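Cytochrome b5 reductase 4 (Homo sapiens, PDB 3LF5) probably passes electrons from NADH through its flavin-bearing reductase domain to the heme of its cytochrome b5 domain, the part modelled here. Local coordinates at residues N17-C22 against P35-H40; D21-I24 against F29-N32. One frame throughout, in Å; residues are numbered along the deposited sequence.

Interaction 1 of 2, residues N17-C22 against P35-H40. With HEM (protoporphyrin IX containing Fe), chain C.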
ATOM      1  N   ASN A  17      -4.069  -7.611  -2.893  1.00 11.58           N
ATOM      2  CA  ASN A  17      -2.767  -7.357  -2.266  1.00 12.18           C
ATOM      3  C   ASN A  17      -2.041  -8.657  -1.939  1.00 13.02           C
ATOM      4  O   ASN A  17      -1.190  -8.671  -1.050  1.00 14.03           O
ATOM      5  CB  ASN A  17      -2.910  -6.461  -1.026  1.00 12.50           C
ATOM      6  CG  ASN A  17      -3.673  -7.147   0.094  1.00 12.85           C
ATOM      7  OD1 ASN A  17      -4.322  -8.157  -0.132  1.00 14.27           O
ATOM      8  ND2 ASN A  17      -3.594  -6.601   1.295  1.00 16.59           N
ATOM      9  N   LYS A  18      -2.398  -9.743  -2.640  1.00 14.60           N
ATOM     10  CA  LYS A  18      -1.809 -11.056  -2.392  1.00 15.06           C
ATOM     11  C   LYS A  18      -1.113 -11.515  -3.650  1.00 15.29           C
ATOM     12  O   LYS A  18      -1.475 -11.103  -4.745  1.00 15.54           O
ATOM     13  CB  LYS A  18      -2.870 -12.066  -1.968  1.00 16.95           C
ATOM     14  CG  LYS A  18      -3.691 -11.665  -0.766  1.00 20.69           C
ATOM     15  CD  LYS A  18      -2.833 -11.476   0.465  1.00 24.21           C
ATOM     16  CE  LYS A  18      -3.686 -11.335   1.754  1.00 27.43           C
ATOM     17  NZ  LYS A  18      -4.687 -10.226   1.724  1.00 28.34           N
ATOM     18  N   LYS A  19      -0.118 -12.370  -3.510  1.00 15.49           N
ATOM     19  CA  LYS A  19       0.637 -12.777  -4.688  1.00 16.48           C
ATOM     20  C   LYS A  19      -0.205 -13.351  -5.825  1.00 16.01           C
ATOM     21  O   LYS A  19       0.031 -13.029  -7.003  1.00 16.41           O
ATOM     22  CB  LYS A  19       1.724 -13.756  -4.290  1.00 18.13           C
ATOM     23  CG  LYS A  19       2.737 -13.951  -5.392  1.00 20.58           C
ATOM     24  CD  LYS A  19       3.895 -14.809  -4.950  1.00 23.01           C
ATOM     25  CE  LYS A  19       4.833 -14.056  -4.038  1.00 23.61           C
ATOM     26  NZ  LYS A  19       6.086 -14.784  -3.865  1.00 24.87           N
ATOM     27  N   ASP A  20      -1.206 -14.148  -5.477  1.00 16.77           N
ATOM     28  CA  ASP A  20      -2.063 -14.756  -6.482  1.00 17.62           C
ATOM     29  C   ASP A  20      -3.182 -13.847  -6.976  1.00 16.17           C
ATOM     30  O   ASP A  20      -3.930 -14.253  -7.878  1.00 16.79           O
ATOM     31  CB  ASP A  20      -2.655 -16.090  -5.973  1.00 19.50           C
ATOM     32  CG  ASP A  20      -3.719 -15.920  -4.867  1.00 24.06           C
ATOM     33  OD1 ASP A  20      -4.465 -16.901  -4.640  1.00 30.86           O
ATOM     34  OD2 ASP A  20      -3.803 -14.870  -4.189  1.00 30.47           O
ATOM     35  N   ASP A  21      -3.307 -12.651  -6.393  1.00 15.13           N
ATOM     36  CA  ASP A  21      -4.335 -11.695  -6.771  1.00 14.42           C
ATOM     37  C   ASP A  21      -3.802 -10.315  -6.422  1.00 13.56           C
ATOM     38  O   ASP A  21      -4.141  -9.715  -5.397  1.00 13.98           O
ATOM     39  CB  ASP A  21      -5.645 -11.987  -6.053  1.00 15.62           C
ATOM     40  CG  ASP A  21      -6.790 -11.114  -6.526  1.00 17.35           C
ATOM     41  OD1 ASP A  21      -6.638 -10.363  -7.500  1.00 18.53           O
ATOM     42  OD2 ASP A  21      -7.877 -11.242  -5.932  1.00 24.39           O
ATOM     43  N   CYS A  22      -2.918  -9.837  -7.295  1.00 11.63           N
ATOM     44  CA  CYS A  22      -2.104  -8.671  -7.041  1.00 11.28           C
ATOM     45  C   CYS A  22      -2.365  -7.624  -8.088  1.00 11.08           C
ATOM     46  O   CYS A  22      -2.014  -7.818  -9.254  1.00 11.94           O
ATOM     47  CB  CYS A  22      -0.613  -9.031  -7.101  1.00 12.42           C
ATOM     48  SG  CYS A  22       0.484  -7.692  -6.607  1.00 14.36           S
ATOM     49  N   PRO A  35      -0.024 -12.619 -13.090  1.00 12.08           N
ATOM     50  CA  PRO A  35       0.646 -13.463 -14.099  1.00 12.76           C
ATOM     51  C   PRO A  35       2.082 -13.056 -14.431  1.00 11.97           C
ATOM     52  O   PRO A  35       2.853 -13.851 -14.954  1.00 13.52           O
ATOM     53  CB  PRO A  35      -0.239 -13.337 -15.348  1.00 13.50           C
ATOM     54  CG  PRO A  35      -1.292 -12.409 -15.025  1.00 16.44           C
ATOM     55  CD  PRO A  35      -1.210 -11.941 -13.628  1.00 12.51           C
ATOM     56  N   TYR A  36       2.441 -11.826 -14.096  1.00 11.41           N
ATOM     57  CA  TYR A  36       3.781 -11.301 -14.355  1.00 11.37           C
ATOM     58  C   TYR A  36       4.754 -11.640 -13.219  1.00 10.59           C
ATOM     59  O   TYR A  36       5.974 -11.555 -13.409  1.00 11.71           O
ATOM     60  CB  TYR A  36       3.721  -9.768 -14.534  1.00 10.93           C
ATOM     61  CG  TYR A  36       5.056  -9.129 -14.917  1.00 10.37           C
ATOM     62  CD1 TYR A  36       5.730  -9.531 -16.063  1.00 10.69           C
ATOM     63  CD2 TYR A  36       5.648  -8.174 -14.112  1.00 10.61           C
ATOM     64  CE1 TYR A  36       6.967  -8.984 -16.382  1.00 11.45           C
ATOM     65  CE2 TYR A  36       6.841  -7.644 -14.435  1.00 11.06           C
ATOM     66  CZ  TYR A  36       7.519  -8.043 -15.562  1.00 12.09           C
ATOM     67  OH  TYR A  36       8.758  -7.510 -15.861  1.00 13.34           O
ATOM     68  N   MET A  37       4.226 -11.982 -12.039  1.00 12.33           N
ATOM     69  CA  MET A  37       5.060 -12.219 -10.865  1.00 14.11           C
ATOM     70  C   MET A  37       6.258 -13.096 -11.158  1.00 14.17           C
ATOM     71  O   MET A  37       7.377 -12.757 -10.760  1.00 14.59           O
ATOM     72  CB  MET A  37       4.238 -12.896  -9.764  1.00 15.88           C
ATOM     73  CG  MET A  37       3.555 -11.970  -8.858  1.00 18.05           C
ATOM     74  SD  MET A  37       4.629 -11.106  -7.697  1.00 16.18           S
ATOM     75  CE  MET A  37       3.370  -9.900  -7.323  1.00 19.66           C
ATOM     76  N   GLU A  38       6.017 -14.221 -11.830  1.00 13.47           N
ATOM     77  CA  GLU A  38       7.070 -15.208 -12.039  1.00 15.34           C
ATOM     78  C   GLU A  38       8.132 -14.752 -13.053  1.00 14.36           C
ATOM     79  O   GLU A  38       9.182 -15.380 -13.140  1.00 16.96           O
ATOM     80  CB  GLU A  38       6.464 -16.540 -12.478  1.00 15.89           C
ATOM     81  CG  GLU A  38       5.925 -16.533 -13.887  1.00 18.19           C
ATOM     82  CD  GLU A  38       5.554 -17.921 -14.362  1.00 22.23           C
ATOM     83  OE1 GLU A  38       6.470 -18.745 -14.570  1.00 25.75           O
ATOM     84  OE2 GLU A  38       4.355 -18.186 -14.527  1.00 24.17           O
ATOM     85  N   TYR A  39       7.878 -13.676 -13.810  1.00 13.14           N
ATOM     86  CA  TYR A  39       8.764 -13.166 -14.845  1.00 12.49           C
ATOM     87  C   TYR A  39       9.548 -11.915 -14.441  1.00 12.10           C
ATOM     88  O   TYR A  39      10.549 -11.596 -15.087  1.00 12.76           O
ATOM     89  CB  TYR A  39       7.976 -12.858 -16.141  1.00 13.00           C
ATOM     90  CG  TYR A  39       7.255 -14.039 -16.719  1.00 12.79           C
ATOM     91  CD1 TYR A  39       7.951 -15.069 -17.325  1.00 15.92           C
ATOM     92  CD2 TYR A  39       5.876 -14.141 -16.639  1.00 14.74           C
ATOM     93  CE1 TYR A  39       7.296 -16.167 -17.859  1.00 18.16           C
ATOM     94  CE2 TYR A  39       5.212 -15.236 -17.165  1.00 16.03           C
ATOM     95  CZ  TYR A  39       5.933 -16.247 -17.781  1.00 18.00           C
ATOM     96  OH  TYR A  39       5.277 -17.331 -18.311  1.00 21.73           O
ATOM     97  N   HIS A  40       9.088 -11.166 -13.445  1.00 11.40           N
ATOM     98  CA  HIS A  40       9.697  -9.877 -13.108  1.00 10.78           C
ATOM     99  C   HIS A  40      11.187 -10.028 -12.858  1.00 11.05           C
ATOM    100  O   HIS A  40      11.579 -10.766 -11.957  1.00 12.11           O
ATOM    101  CB  HIS A  40       9.022  -9.320 -11.867  1.00 10.57           C
ATOM    102  CG  HIS A  40       9.557  -7.992 -11.434  1.00  9.65           C
ATOM    103  ND1 HIS A  40       9.951  -7.728 -10.144  1.00  9.67           N
ATOM    104  CD2 HIS A  40       9.831  -6.876 -12.153  1.00  8.35           C
ATOM    105  CE1 HIS A  40      10.398  -6.484 -10.079  1.00 10.03           C
ATOM    106  NE2 HIS A  40      10.325  -5.938 -11.285  1.00  8.43           N
TER
HETATM  107  CHA HEM C   1      13.975  -4.848 -12.857  0.50  9.55           C
HETATM  108  CHB HEM C   1      11.901  -3.547  -8.676  0.50  8.74           C
HETATM  109  CHC HEM C   1       7.675  -3.040 -10.884  0.50  9.14           C
HETATM  110  CHD HEM C   1       9.669  -4.519 -15.002  0.50  9.37           C
HETATM  111  C1A HEM C   1      13.762  -4.539 -11.542  0.50 10.41           C
HETATM  112  C2A HEM C   1      14.753  -4.511 -10.507  0.50 10.22           C
HETATM  113  C3A HEM C   1      14.193  -4.171  -9.363  0.50  8.92           C
HETATM  114  C4A HEM C   1      12.793  -3.961  -9.628  0.50  8.82           C
HETATM  115  CMA HEM C   1      14.867  -3.984  -7.985  0.50  9.90           C
HETATM  116  CAA HEM C   1      16.228  -4.816 -10.735  0.50 10.46           C
HETATM  117  CBA HEM C   1      16.828  -3.439 -10.957  0.50 12.26           C
HETATM  118  CGA HEM C   1      18.311  -3.425 -10.857  0.50 14.50           C
HETATM  119  O1A HEM C   1      18.821  -2.395 -11.353  0.50 15.26           O
HETATM  120  O2A HEM C   1      18.943  -4.388 -10.324  0.50 14.54           O
HETATM  121  C1B HEM C   1      10.593  -3.227  -8.909  0.50  9.19           C
HETATM  122  C2B HEM C   1       9.655  -2.716  -7.935  0.50  9.47           C
HETATM  123  C3B HEM C   1       8.482  -2.576  -8.542  0.50  9.14           C
HETATM  124  C4B HEM C   1       8.647  -2.985  -9.927  0.50  8.80           C
HETATM  125  CMB HEM C   1       9.985  -2.412  -6.467  0.50 10.73           C
HETATM  126  CAB HEM C   1       7.185  -2.050  -7.890  0.50 10.18           C
HETATM  127  CBB HEM C   1       6.344  -1.258  -8.565  0.50 11.73           C
HETATM  128  C1C HEM C   1       7.832  -3.481 -12.166  0.50  9.31           C
HETATM  129  C2C HEM C   1       6.811  -3.655 -13.174  0.50  9.09           C
HETATM  130  C3C HEM C   1       7.407  -4.056 -14.287  0.50  9.59           C
HETATM  131  C4C HEM C   1       8.794  -4.158 -14.040  0.50  9.81           C
HETATM  132  CMC HEM C   1       5.316  -3.409 -13.003  0.50  8.20           C
HETATM  133  CAC HEM C   1       6.827  -4.409 -15.657  0.50 11.43           C
HETATM  134  CBC HEM C   1       5.847  -3.692 -16.167  0.50 13.69           C
HETATM  135  C1D HEM C   1      11.014  -4.613 -14.845  0.50  9.30           C
HETATM  136  C2D HEM C   1      11.932  -4.734 -15.939  0.50 11.06           C
HETATM  137  C3D HEM C   1      13.289  -4.851 -15.277  0.50 10.29           C
HETATM  138  C4D HEM C   1      13.043  -4.781 -13.853  0.50 10.06           C
HETATM  139  CMD HEM C   1      11.581  -4.748 -17.437  0.50 11.41           C
HETATM  140  CAD HEM C   1      14.629  -4.947 -16.012  0.50  9.80           C
HETATM  141  CBD HEM C   1      15.046  -3.553 -16.513  0.50 12.11           C
HETATM  142  CGD HEM C   1      16.371  -3.748 -17.231  0.50 15.64           C
HETATM  143  O1D HEM C   1      16.453  -4.612 -18.136  0.50 17.05           O
HETATM  144  O2D HEM C   1      17.339  -3.038 -16.863  0.50 20.00           O
HETATM  145  NA  HEM C   1      12.551  -4.206 -10.963  0.50  9.43           N
HETATM  146  NB  HEM C   1       9.959  -3.380 -10.117  0.50  7.79           N
HETATM  147  NC  HEM C   1       9.045  -3.798 -12.740  0.50  9.53           N
HETATM  148  ND  HEM C   1      11.677  -4.635 -13.649  0.50 10.08           N
HETATM  149 FE   HEM C   1      10.785  -3.998 -11.889  0.50  9.46          FE
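A single side chain, M37, carries the whole meeting of these segments, wedged between C22 and the stem of K19, while its own segment also supplies an iron ligand. The M37 chain bends at CB-CG (chi2 -73°), which brings its methyl against the thiol of C22: CE lies 3.7 Å from C22 SG. Lower down, M37 CG crosses the K19 chain obliquely, 4.1 Å from K19 CG; the ammonium beyond runs on to a salt bridge with E44. C22 SG reaches across because it stands anti to its backbone N (chi1 -173°). Three residues after M37, H40 turns its ring to the heme, NE2 binding the iron at 2.1 Å opposite H63, while H40 ND1 is held by the carbonyl of G43. Y36 lies along the porphyrin rim: its OH comes within 3.2 Å of heme CHD and in the plane of the H40 ring, at its edge. A leucine in place of Y36 has no hydroxyl to set at that edge and would probably leave a gap beside the porphyrin rim. Across the segments, then, only sulfur, methyl and methylene groups meet, while the polar and metal bonds of these residues go to E44, S34, G43 and the heme iron.

Interaction 2 of 2, residues D21-I24 against F29-N32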
ATOM      1  N   ASP A  21      -3.307 -12.651  -6.393  1.00 15.13           N
ATOM      2  CA  ASP A  21      -4.335 -11.695  -6.771  1.00 14.42           C
ATOM      3  C   ASP A  21      -3.802 -10.315  -6.422  1.00 13.56           C
ATOM      4  O   ASP A  21      -4.141  -9.715  -5.397  1.00 13.98           O
ATOM      5  CB  ASP A  21      -5.645 -11.987  -6.053  1.00 15.62           C
ATOM      6  CG  ASP A  21      -6.790 -11.114  -6.526  1.00 17.35           C
ATOM      7  OD1 ASP A  21      -6.638 -10.363  -7.500  1.00 18.53           O
ATOM      8  OD2 ASP A  21      -7.877 -11.242  -5.932  1.00 24.39           O
ATOM      9  N   CYS A  22      -2.918  -9.837  -7.295  1.00 11.63           N
ATOM     10  CA  CYS A  22      -2.104  -8.671  -7.041  1.00 11.28           C
ATOM     11  C   CYS A  22      -2.365  -7.624  -8.088  1.00 11.08           C
ATOM     12  O   CYS A  22      -2.014  -7.818  -9.254  1.00 11.94           O
ATOM     13  CB  CYS A  22      -0.613  -9.031  -7.101  1.00 12.42           C
ATOM     14  SG  CYS A  22       0.484  -7.692  -6.607  1.00 14.36           S
ATOM     15  N   TRP A  23      -3.004  -6.527  -7.690  1.00 10.15           N
ATOM     16  CA  TRP A  23      -3.161  -5.380  -8.578  1.00  9.60           C
ATOM     17  C   TRP A  23      -2.214  -4.271  -8.137  1.00  9.29           C
ATOM     18  O   TRP A  23      -2.046  -4.008  -6.959  1.00 10.49           O
ATOM     19  CB  TRP A  23      -4.592  -4.830  -8.586  1.00  9.62           C
ATOM     20  CG  TRP A  23      -5.652  -5.736  -9.155  1.00 10.14           C
ATOM     21  CD1 TRP A  23      -5.530  -7.012  -9.571  1.00 11.43           C
ATOM     22  CD2 TRP A  23      -7.020  -5.381  -9.322  1.00 10.85           C
ATOM     23  NE1 TRP A  23      -6.742  -7.480 -10.040  1.00 11.79           N
ATOM     24  CE2 TRP A  23      -7.673  -6.486  -9.875  1.00 11.38           C
ATOM     25  CE3 TRP A  23      -7.760  -4.225  -9.069  1.00 10.72           C
ATOM     26  CZ2 TRP A  23      -9.051  -6.478 -10.150  1.00 11.34           C
ATOM     27  CZ3 TRP A  23      -9.105  -4.215  -9.351  1.00 11.27           C
ATOM     28  CH2 TRP A  23      -9.741  -5.336  -9.882  1.00 12.63           C
ATOM     29  N   ILE A  24      -1.656  -3.573  -9.127  1.00  9.32           N
ATOM     30  CA  ILE A  24      -0.823  -2.403  -8.869  1.00  9.87           C
ATOM     31  C   ILE A  24      -1.259  -1.287  -9.805  1.00  9.61           C
ATOM     32  O   ILE A  24      -1.552  -1.534 -10.983  1.00 11.61           O
ATOM     33  CB  ILE A  24       0.686  -2.704  -9.076  1.00 10.30           C
ATOM     34  CG1 ILE A  24       1.155  -3.827  -8.165  1.00 12.75           C
ATOM     35  CG2 ILE A  24       1.559  -1.491  -8.899  1.00 12.85           C
ATOM     36  CD1 ILE A  24       2.614  -4.303  -8.420  1.00 15.51           C
ATOM     37  N   PHE A  29      -3.061   3.803 -14.117  1.00 10.39           N
ATOM     38  CA  PHE A  29      -3.463   2.584 -14.813  1.00 10.63           C
ATOM     39  C   PHE A  29      -3.303   1.413 -13.870  1.00 10.03           C
ATOM     40  O   PHE A  29      -2.248   1.278 -13.210  1.00 11.19           O
ATOM     41  CB  PHE A  29      -2.581   2.400 -16.057  1.00 11.44           C
ATOM     42  CG  PHE A  29      -2.940   3.321 -17.197  1.00 13.21           C
ATOM     43  CD1 PHE A  29      -3.510   2.811 -18.351  1.00 15.77           C
ATOM     44  CD2 PHE A  29      -2.739   4.682 -17.121  1.00 17.56           C
ATOM     45  CE1 PHE A  29      -3.838   3.643 -19.424  1.00 18.05           C
ATOM     46  CE2 PHE A  29      -3.090   5.518 -18.178  1.00 18.77           C
ATOM     47  CZ  PHE A  29      -3.631   4.994 -19.319  1.00 18.98           C
ATOM     48  N   VAL A  30      -4.317   0.555 -13.801  1.00  9.33           N
ATOM     49  CA  VAL A  30      -4.300  -0.558 -12.839  1.00  9.63           C
ATOM     50  C   VAL A  30      -4.070  -1.851 -13.607  1.00  8.86           C
ATOM     51  O   VAL A  30      -4.751  -2.135 -14.587  1.00  9.71           O
ATOM     52  CB  VAL A  30      -5.623  -0.628 -12.023  1.00  9.47           C
ATOM     53  CG1 VAL A  30      -5.622  -1.789 -11.064  1.00 11.05           C
ATOM     54  CG2 VAL A  30      -5.871   0.671 -11.286  1.00 10.90           C
ATOM     55  N   TYR A  31      -3.093  -2.635 -13.151  1.00  9.33           N
ATOM     56  CA  TYR A  31      -2.714  -3.881 -13.778  1.00  9.34           C
ATOM     57  C   TYR A  31      -2.808  -5.029 -12.806  1.00  9.63           C
ATOM     58  O   TYR A  31      -2.415  -4.889 -11.647  1.00  9.88           O
ATOM     59  CB  TYR A  31      -1.251  -3.789 -14.252  1.00  9.79           C
ATOM     60  CG  TYR A  31      -1.083  -2.775 -15.372  1.00 10.79           C
ATOM     61  CD1 TYR A  31      -1.385  -3.099 -16.697  1.00 11.72           C
ATOM     62  CD2 TYR A  31      -0.637  -1.488 -15.087  1.00 10.42           C
ATOM     63  CE1 TYR A  31      -1.275  -2.154 -17.697  1.00 11.77           C
ATOM     64  CE2 TYR A  31      -0.506  -0.546 -16.082  1.00 11.62           C
ATOM     65  CZ  TYR A  31      -0.819  -0.876 -17.377  1.00 11.90           C
ATOM     66  OH  TYR A  31      -0.691   0.088 -18.348  1.00 14.37           O
ATOM     67  N   ASN A  32      -3.312  -6.153 -13.313  1.00 10.04           N
ATOM     68  CA  ASN A  32      -3.261  -7.420 -12.632  0.50 10.17           C
ATOM     69  C   ASN A  32      -1.901  -8.047 -12.868  1.00 10.32           C
ATOM     70  O   ASN A  32      -1.700  -8.663 -13.919  1.00 11.63           O
ATOM     71  CB  ASN A  32      -4.321  -8.355 -13.194  0.50 10.60           C
ATOM     72  CG  ASN A  32      -4.230  -9.727 -12.568  0.50 10.61           C
ATOM     73  OD1 ASN A  32      -3.791  -9.875 -11.419  0.50 10.76           O
ATOM     74  ND2 ASN A  32      -4.632 -10.733 -13.305  0.50 11.52           N
TER
HETATM   75  O   HOH W   1      -5.826 -11.102  -9.684  1.00 40.05           O
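W23 leans across onto two residues of the neighbouring strand, N32 and V30. Its CB starts 3.8 Å from the carbonyl oxygen of Y31 and also brushes V30 CG1. CG then stands anti to the carbonyl carbon (chi1 -66°), and from there the indole divides its contacts. On the pyrrole side, CD1 and then NE1 run past N32, whose OD1 sits at the ring edge near its plane, 3.8 Å from CD1; the indole and amide planes are 61° apart. On the benzene side, CE3 meets V30 CG1 at 3.8 Å, and the rest of the ring goes on to stack with H16 and to pack on helix 10-15 and strands 6-8 and 76-80. The backbones are joined by a pair of bonds between I24 and Y31, each 2.9 Å from N to O. Beside this pair, W23 CA makes a CA-H...O contact to Y31 O at 3.2 Å, so that oxygen takes two approaches from the facing strand. A water lies between N32 OD1 and D21 OD1, but the bridge is doubtful. W23 and N32 form a non-hydrogen-bonded pair, followed by the hydrogen-bonded pair I24 and Y31, in strands whose directions differ by 159°. This is a classic antiparallel beta hairpin, strands 21-26 and 29-32, within the mixed sheet of the cytochrome b5 fold; I24 lies on the face of the sheet near the heme.

Both contacts start from strand 21-26 and share D21 and C22, but they leave it in different directions. The centre of interaction 2 lies about 4 Å from the centre of the chain; this contact joins two neighbouring strands by regular backbone bonding, with the indole adding side-chain contacts to it. Interaction 1, its centre about 11 Å from that of the chain, links the start of the same strand to the irregular loop leading toward helix 44-48; although two of its three touching residues are buried, it buries half the surface, 140 against 280 Å², and rests on side chains alone. The hairpin belongs to the sheet itself, while the loop of interaction 1 carries one of the two histidines that bind the heme iron.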